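Local coordinates for putative GGDEF domain protein (Pseudomonas aeruginosa, PDB 7E6G) that probably makes the bacterial second messenger cyclic di-GMP from two molecules of GTP as a magnesium-dependent diguanylate cyclase, at residues S132-M137 against P189-Q194. Sequence-based numbering, arbitrary orientation.
Sequences SYVLAM and PQTRLQ
Val-134, Ser-132 and Thr-191 bury most of the surface here, and they do so where a strand begins beside a loop that is about to become a helix. CG1 of Val-134 lies anti to its own carbonyl carbon (chi1 -44°), which carries this methyl across to the loop backbone, near Thr-191 O and 3.7 Å from Leu-193 N. Beyond it, CD1 of Leu-193 makes an apolar contact with the same methyl, 4.2 Å from Val-134 CG1.

The one hydrogen bond between the segments is made by main-chain atoms: Thr-191 N gives its hydrogen to Ser-132 O over 3.0 Å, with a bent N-H...O angle of 140°. Thr-191 turns its hydroxyl back on its own loop, where OG1 donates to Pro-189 O at 2.8 Å from above the carbonyl plane; Arg-171 also bonds to that hydroxyl. Arg-192, the N-cap residue of helix 193-208, starts with CB pointing away from Ser-132, and bends at chi2 and chi3 (-56°) bring its guanidinium back edge-on, though NH1 stays 3.5 Å from Ser-132 N and the two donors do not bond.

On the proline side, Tyr-133 lays CB against Pro-189 CA at 3.7 Å, while its ring stacks with His-230 and its OH bonds to Asn-123 OD1. The contact illustrates how a strand-to-helix connection is held to a neighbouring strand by a main-chain hydrogen bond and apolar contacts: in the central sheet of the GGDEF domain, it joins the start of strand 134-140 to the link between its antiparallel neighbour 183-188 and helix 193-208.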
# COMPACT_ATOMS: atom_id res chain seq x y z
N SER A 132 -16.71 -43.88 0.53
CA SER A 132 -17.31 -43.84 -0.72
C SER A 132 -18.46 -42.95 -0.83
O SER A 132 -18.84 -42.33 0.03
CB SER A 132 -17.58 -45.18 -1.23
OG SER A 132 -18.63 -45.71 -0.55
N TYR A 133 -18.87 -42.78 -2.04
CA TYR A 133 -20.03 -41.96 -2.34
C TYR A 133 -21.11 -42.83 -2.96
O TYR A 133 -20.87 -43.97 -3.38
CB TYR A 133 -19.68 -40.81 -3.29
CG TYR A 133 -19.07 -41.29 -4.58
CD1 TYR A 133 -17.69 -41.45 -4.70
CD2 TYR A 133 -19.88 -41.64 -5.66
CE1 TYR A 133 -17.13 -41.92 -5.87
CE2 TYR A 133 -19.33 -42.09 -6.85
CZ TYR A 133 -17.95 -42.24 -6.95
OH TYR A 133 -17.41 -42.70 -8.12
N VAL A 134 -22.33 -42.30 -3.02
CA VAL A 134 -23.36 -42.99 -3.78
C VAL A 134 -23.78 -42.09 -4.94
O VAL A 134 -23.65 -40.87 -4.91
CB VAL A 134 -24.57 -43.42 -2.92
CG1 VAL A 134 -24.10 -44.05 -1.60
CG2 VAL A 134 -25.52 -42.26 -2.67
N LEU A 135 -24.27 -42.74 -5.98
CA LEU A 135 -24.66 -42.11 -7.23
C LEU A 135 -26.11 -42.46 -7.50
O LEU A 135 -26.48 -43.64 -7.50
CB LEU A 135 -23.77 -42.64 -8.36
CG LEU A 135 -23.15 -41.70 -9.37
CD1 LEU A 135 -22.42 -40.57 -8.66
CD2 LEU A 135 -22.19 -42.52 -10.22
N ALA A 136 -26.95 -41.45 -7.72
CA ALA A 136 -28.34 -41.66 -8.09
C ALA A 136 -28.60 -40.97 -9.42
O ALA A 136 -28.38 -39.77 -9.55
CB ALA A 136 -29.28 -41.14 -6.99
N MET A 137 -29.03 -41.72 -10.43
CA MET A 137 -29.31 -41.15 -11.74
C MET A 137 -30.81 -41.18 -11.98
O MET A 137 -31.44 -42.24 -11.94
CB MET A 137 -28.56 -41.89 -12.85
CG MET A 137 -28.46 -41.07 -14.14
SD MET A 137 -27.60 -41.99 -15.44
CE MET A 137 -25.89 -41.75 -14.94
N PRO A 189 -21.56 -37.50 -1.49
CA PRO A 189 -20.19 -37.84 -1.11
C PRO A 189 -20.14 -38.32 0.33
O PRO A 189 -20.95 -37.93 1.17
CB PRO A 189 -19.44 -36.52 -1.28
CG PRO A 189 -20.47 -35.48 -1.00
CD PRO A 189 -21.81 -36.05 -1.41
N GLN A 190 -19.16 -39.19 0.59
CA GLN A 190 -18.95 -39.75 1.92
C GLN A 190 -20.26 -40.26 2.50
O GLN A 190 -20.66 -39.91 3.61
CB GLN A 190 -18.28 -38.74 2.84
CG GLN A 190 -17.04 -38.10 2.24
CD GLN A 190 -16.49 -36.99 3.09
OE1 GLN A 190 -16.40 -35.84 2.66
NE2 GLN A 190 -16.09 -37.33 4.31
N THR A 191 -20.95 -41.07 1.71
CA THR A 191 -22.25 -41.60 2.08
C THR A 191 -22.32 -43.05 1.64
O THR A 191 -21.79 -43.41 0.59
CB THR A 191 -23.40 -40.77 1.45
OG1 THR A 191 -23.28 -39.39 1.83
CG2 THR A 191 -24.76 -41.30 1.88
N ARG A 192 -22.91 -43.88 2.49
CA ARG A 192 -23.20 -45.26 2.13
C ARG A 192 -24.69 -45.46 1.86
O ARG A 192 -25.55 -44.72 2.36
CB ARG A 192 -22.71 -46.22 3.23
CG ARG A 192 -21.25 -46.67 3.06
CD ARG A 192 -20.40 -46.42 4.32
NE ARG A 192 -20.42 -45.03 4.76
CZ ARG A 192 -19.71 -44.03 4.22
NH1 ARG A 192 -18.91 -44.24 3.18
NH2 ARG A 192 -19.82 -42.80 4.73
N LEU A 193 -24.99 -46.49 1.06
CA LEU A 193 -26.35 -46.78 0.59
C LEU A 193 -27.39 -46.64 1.69
O LEU A 193 -28.44 -46.01 1.49
CB LEU A 193 -26.38 -48.20 0.02
CG LEU A 193 -27.08 -48.41 -1.31
CD1 LEU A 193 -26.74 -47.27 -2.27
CD2 LEU A 193 -26.74 -49.79 -1.89
N GLN A 194 -27.10 -47.22 2.86
CA GLN A 194 -28.06 -47.21 3.96
C GLN A 194 -28.41 -45.78 4.38
O GLN A 194 -29.58 -45.48 4.64
CB GLN A 194 -27.49 -48.02 5.12
CG GLN A 194 -27.36 -49.51 4.82
CD GLN A 194 -26.00 -49.90 4.22
OE1 GLN A 194 -25.87 -50.12 3.01
NE2 GLN A 194 -24.99 -50.01 5.07